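Local coordinates for protein (hdlp (histone deacetylase-like protein)) (Aquifex aeolicus, PDB 1C3P) that probably removes acetyl groups from lysine side chains as a zinc-dependent member of the histone deacetylase family, at residues L222-F233 with W355-K365. Residues are numbered along the deposited sequence; the frame is centred on the assembly and turned at random.
Sequences LPKGLNDNEFLF and WRGGEVRKEVK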
loop_
_atom_site.group_PDB
_atom_site.type_symbol
_atom_site.label_atom_id
_atom_site.label_comp_id
_atom_site.label_asym_id
_atom_site.label_seq_id
_atom_site.Cartn_x
_atom_site.Cartn_y
_atom_site.Cartn_z
ATOM N N LEU A 222 5.505 -15.699 -0.685
ATOM C CA LEU A 222 6.656 -15.921 0.180
ATOM C C LEU A 222 6.285 -16.541 1.527
ATOM O O LEU A 222 5.185 -16.340 2.033
ATOM C CB LEU A 222 7.393 -14.602 0.374
ATOM C CG LEU A 222 7.918 -14.107 -0.983
ATOM C CD1 LEU A 222 8.415 -12.662 -0.870
ATOM C CD2 LEU A 222 9.029 -15.028 -1.452
ATOM N N PRO A 223 7.211 -17.311 2.119
ATOM C CA PRO A 223 7.023 -18.003 3.402
ATOM C C PRO A 223 7.056 -17.213 4.691
ATOM O O PRO A 223 7.491 -16.069 4.735
ATOM C CB PRO A 223 8.137 -19.052 3.378
ATOM C CG PRO A 223 9.262 -18.260 2.753
ATOM C CD PRO A 223 8.535 -17.640 1.552
ATOM N N LYS A 224 6.587 -17.863 5.750
ATOM C CA LYS A 224 6.596 -17.280 7.084
ATOM C C LYS A 224 8.047 -17.072 7.545
ATOM O O LYS A 224 8.961 -17.819 7.149
ATOM C CB LYS A 224 5.916 -18.231 8.066
ATOM C CG LYS A 224 4.477 -18.596 7.707
ATOM C CD LYS A 224 3.900 -19.593 8.726
ATOM C CE LYS A 224 2.486 -20.031 8.320
ATOM N NZ LYS A 224 1.890 -20.990 9.298
ATOM N N GLY A 225 8.248 -16.084 8.411
ATOM C CA GLY A 225 9.577 -15.815 8.928
ATOM C C GLY A 225 10.535 -15.217 7.918
ATOM O O GLY A 225 11.741 -15.262 8.120
ATOM N N LEU A 226 10.004 -14.642 6.841
ATOM C CA LEU A 226 10.837 -14.060 5.787
ATOM C C LEU A 226 11.851 -13.046 6.339
ATOM O O LEU A 226 11.481 -12.176 7.122
ATOM C CB LEU A 226 9.955 -13.334 4.774
ATOM C CG LEU A 226 10.663 -13.015 3.458
ATOM C CD1 LEU A 226 10.764 -14.324 2.675
ATOM C CD2 LEU A 226 9.874 -11.985 2.644
ATOM N N ASN A 227 13.113 -13.144 5.924
ATOM C CA ASN A 227 14.102 -12.180 6.395
ATOM C C ASN A 227 14.438 -11.194 5.288
ATOM O O ASN A 227 13.960 -11.332 4.156
ATOM C CB ASN A 227 15.378 -12.867 6.933
ATOM C CG ASN A 227 16.128 -13.657 5.873
ATOM O OD1 ASN A 227 16.387 -13.164 4.772
ATOM N ND2 ASN A 227 16.510 -14.886 6.220
ATOM N N ASP A 228 15.258 -10.198 5.611
ATOM C CA ASP A 228 15.607 -9.165 4.642
ATOM C C ASP A 228 16.239 -9.647 3.359
ATOM O O ASP A 228 15.916 -9.146 2.287
ATOM C CB ASP A 228 16.530 -8.116 5.281
ATOM C CG ASP A 228 15.832 -7.289 6.330
ATOM O OD1 ASP A 228 14.581 -7.296 6.342
ATOM O OD2 ASP A 228 16.535 -6.612 7.120
ATOM N N ASN A 229 17.171 -10.590 3.464
ATOM C CA ASN A 229 17.845 -11.106 2.289
ATOM C C ASN A 229 16.883 -11.834 1.377
ATOM O O ASN A 229 16.955 -11.710 0.148
ATOM C CB ASN A 229 18.993 -12.013 2.721
ATOM C CG ASN A 229 20.128 -11.226 3.330
ATOM O OD1 ASN A 229 20.848 -10.534 2.620
ATOM N ND2 ASN A 229 20.268 -11.289 4.650
ATOM N N GLU A 230 15.945 -12.556 1.976
ATOM C CA GLU A 230 14.967 -13.284 1.178
ATOM C C GLU A 230 14.020 -12.333 0.452
ATOM O O GLU A 230 13.703 -12.534 -0.719
ATOM C CB GLU A 230 14.182 -14.248 2.068
ATOM C CG GLU A 230 15.074 -15.282 2.742
ATOM C CD GLU A 230 14.292 -16.202 3.650
ATOM O OE1 GLU A 230 13.435 -15.687 4.392
ATOM O OE2 GLU A 230 14.551 -17.422 3.638
ATOM N N PHE A 231 13.576 -11.285 1.137
ATOM C CA PHE A 231 12.680 -10.323 0.502
ATOM C C PHE A 231 13.387 -9.649 -0.682
ATOM O O PHE A 231 12.869 -9.629 -1.800
ATOM C CB PHE A 231 12.234 -9.259 1.511
ATOM C CG PHE A 231 11.175 -8.324 0.984
ATOM C CD1 PHE A 231 9.888 -8.789 0.705
ATOM C CD2 PHE A 231 11.456 -6.982 0.770
ATOM C CE1 PHE A 231 8.903 -7.930 0.224
ATOM C CE2 PHE A 231 10.475 -6.109 0.286
ATOM C CZ PHE A 231 9.194 -6.590 0.013
ATOM N N LEU A 232 14.579 -9.103 -0.448
ATOM C CA LEU A 232 15.302 -8.418 -1.523
ATOM C C LEU A 232 15.710 -9.345 -2.658
ATOM O O LEU A 232 15.721 -8.940 -3.807
ATOM C CB LEU A 232 16.518 -7.688 -0.959
ATOM C CG LEU A 232 16.149 -6.603 0.063
ATOM C CD1 LEU A 232 17.428 -6.102 0.725
ATOM C CD2 LEU A 232 15.380 -5.456 -0.571
ATOM N N PHE A 233 16.061 -10.585 -2.339
ATOM C CA PHE A 233 16.397 -11.567 -3.368
ATOM C C PHE A 233 15.191 -11.720 -4.288
ATOM O O PHE A 233 15.297 -11.651 -5.518
ATOM C CB PHE A 233 16.670 -12.931 -2.724
ATOM C CG PHE A 233 16.781 -14.067 -3.712
ATOM C CD1 PHE A 233 17.997 -14.363 -4.322
ATOM C CD2 PHE A 233 15.678 -14.861 -3.996
ATOM C CE1 PHE A 233 18.118 -15.448 -5.194
ATOM C CE2 PHE A 233 15.777 -15.952 -4.872
ATOM C CZ PHE A 233 16.999 -16.249 -5.469
ATOM N N TRP A 355 19.711 -4.162 10.409
ATOM C CA TRP A 355 19.305 -5.119 9.396
ATOM C C TRP A 355 18.810 -6.381 10.076
ATOM O O TRP A 355 19.191 -6.664 11.213
ATOM C CB TRP A 355 20.459 -5.460 8.466
ATOM C CG TRP A 355 20.635 -4.441 7.420
ATOM C CD1 TRP A 355 21.304 -3.253 7.521
ATOM C CD2 TRP A 355 20.038 -4.460 6.127
ATOM N NE1 TRP A 355 21.155 -2.529 6.360
ATOM C CE2 TRP A 355 20.379 -3.250 5.488
ATOM C CE3 TRP A 355 19.243 -5.383 5.444
ATOM C CZ2 TRP A 355 19.952 -2.942 4.198
ATOM C CZ3 TRP A 355 18.819 -5.079 4.168
ATOM C CH2 TRP A 355 19.173 -3.869 3.557
ATOM N N ARG A 356 17.952 -7.120 9.377
ATOM C CA ARG A 356 17.384 -8.363 9.886
ATOM C C ARG A 356 17.479 -9.380 8.759
ATOM O O ARG A 356 16.472 -9.843 8.225
ATOM C CB ARG A 356 15.923 -8.142 10.303
ATOM C CG ARG A 356 15.787 -7.149 11.455
ATOM C CD ARG A 356 14.377 -6.640 11.679
ATOM N NE ARG A 356 14.366 -5.698 12.798
ATOM C CZ ARG A 356 13.342 -4.919 13.122
ATOM N NH1 ARG A 356 12.221 -4.957 12.409
ATOM N NH2 ARG A 356 13.440 -4.102 14.165
ATOM N N GLY A 357 18.708 -9.729 8.400
ATOM C CA GLY A 357 18.907 -10.667 7.314
ATOM C C GLY A 357 19.091 -12.110 7.724
ATOM O O GLY A 357 18.771 -12.507 8.843
ATOM N N GLY A 358 19.612 -12.898 6.794
ATOM C CA GLY A 358 19.839 -14.305 7.046
ATOM C C GLY A 358 20.062 -15.004 5.721
ATOM O O GLY A 358 20.287 -14.359 4.704
ATOM N N GLU A 359 20.001 -16.328 5.723
ATOM C CA GLU A 359 20.190 -17.078 4.496
ATOM C C GLU A 359 18.916 -17.075 3.676
ATOM O O GLU A 359 17.826 -16.867 4.204
ATOM C CB GLU A 359 20.557 -18.523 4.818
ATOM C CG GLU A 359 21.939 -18.713 5.397
ATOM C CD GLU A 359 22.172 -20.146 5.848
ATOM O OE1 GLU A 359 21.896 -21.075 5.056
ATOM O OE2 GLU A 359 22.636 -20.337 6.991
ATOM N N VAL A 360 19.052 -17.293 2.379
ATOM C CA VAL A 360 17.876 -17.365 1.541
ATOM C C VAL A 360 17.468 -18.842 1.432
ATOM O O VAL A 360 18.199 -19.662 0.862
ATOM C CB VAL A 360 18.150 -16.785 0.158
ATOM C CG1 VAL A 360 16.896 -16.906 -0.717
ATOM C CG2 VAL A 360 18.594 -15.317 0.297
ATOM N N ARG A 361 16.309 -19.182 2.002
ATOM C CA ARG A 361 15.811 -20.562 1.959
ATOM C C ARG A 361 15.613 -21.116 0.562
ATOM O O ARG A 361 15.312 -20.381 -0.376
ATOM C CB ARG A 361 14.476 -20.678 2.701
ATOM C CG ARG A 361 14.628 -20.751 4.195
ATOM C CD ARG A 361 13.272 -20.631 4.848
ATOM N NE ARG A 361 12.832 -19.239 4.921
ATOM C CZ ARG A 361 11.674 -18.865 5.446
ATOM N NH1 ARG A 361 10.849 -19.789 5.933
ATOM N NH2 ARG A 361 11.363 -17.578 5.518
ATOM N N LYS A 362 15.774 -22.433 0.440
ATOM C CA LYS A 362 15.597 -23.111 -0.841
ATOM C C LYS A 362 14.208 -22.842 -1.415
ATOM O O LYS A 362 14.057 -22.681 -2.621
ATOM C CB LYS A 362 15.811 -24.632 -0.689
ATOM C CG LYS A 362 17.250 -25.034 -0.429
ATOM C CD LYS A 362 17.797 -24.325 0.802
ATOM C CE LYS A 362 16.925 -24.601 2.010
ATOM N NZ LYS A 362 17.295 -23.724 3.115
ATOM N N GLU A 363 13.198 -22.820 -0.544
ATOM C CA GLU A 363 11.809 -22.547 -0.945
ATOM C C GLU A 363 11.709 -21.285 -1.773
ATOM O O GLU A 363 11.021 -21.235 -2.797
ATOM C CB GLU A 363 10.925 -22.264 0.255
ATOM C CG GLU A 363 10.681 -23.348 1.218
ATOM C CD GLU A 363 9.875 -22.818 2.377
ATOM O OE1 GLU A 363 8.810 -22.203 2.112
ATOM O OE2 GLU A 363 10.309 -23.011 3.533
ATOM N N VAL A 364 12.344 -20.239 -1.265
ATOM C CA VAL A 364 12.308 -18.960 -1.945
ATOM C C VAL A 364 13.005 -19.046 -3.295
ATOM O O VAL A 364 12.479 -18.560 -4.305
ATOM C CB VAL A 364 12.944 -17.856 -1.100
ATOM C CG1 VAL A 364 12.931 -16.562 -1.884
ATOM C CG2 VAL A 364 12.175 -17.683 0.219
ATOM N N LYS A 365 14.171 -19.682 -3.331
ATOM C CA LYS A 365 14.881 -19.822 -4.596
ATOM C C LYS A 365 14.032 -20.611 -5.586
ATOM O O LYS A 365 13.956 -20.266 -6.769
ATOM C CB LYS A 365 16.236 -20.520 -4.386
ATOM C CG LYS A 365 17.205 -19.732 -3.526
ATOM C CD LYS A 365 18.569 -20.416 -3.451
ATOM C CE LYS A 365 19.534 -19.617 -2.586
ATOM N NZ LYS A 365 20.899 -20.214 -2.502
#
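E230 and R361 meet side-on, carboxylate and guanidinium nearly coplanar (18° apart): R361 NE reaches the syn lone pair of E230 OE2 at 2.8 Å, and R361 NH2 bonds to E230 OE1 at 3.0 Å. The anti lone pair of OE2 takes R361 N, while OE1 also accepts N227 N in a capping box, N227 OD1 receiving E230 N. A bend at chi3 (-80°) turns the guanidinium so that NH1 and NH2 also grip K224 O end-on, with P223 CG over one face. Beside this polar core, V364 packs tightly between P223 CD and F233 CD2, and V360 CG1 sits over the F233 ring, 4.2 Å from its centroid. The other end is looser and more exposed: G357 and G358 pass N227, whose ND2 bonds to E359 O, and W355 meets L232 CD1 with its ring edge. An exception is buried D228, whose OD2 takes R356 N at 2.7 Å and also bonds S271, while its backbone N bonds R356 O. A methionine in place of R361 would probably leave the E230 carboxylate without its countercharge and K224 O without both donors. Charge pairing and helix capping thus converge on E230, fastening the loop before helix 362-372 to the start of helix 228-245.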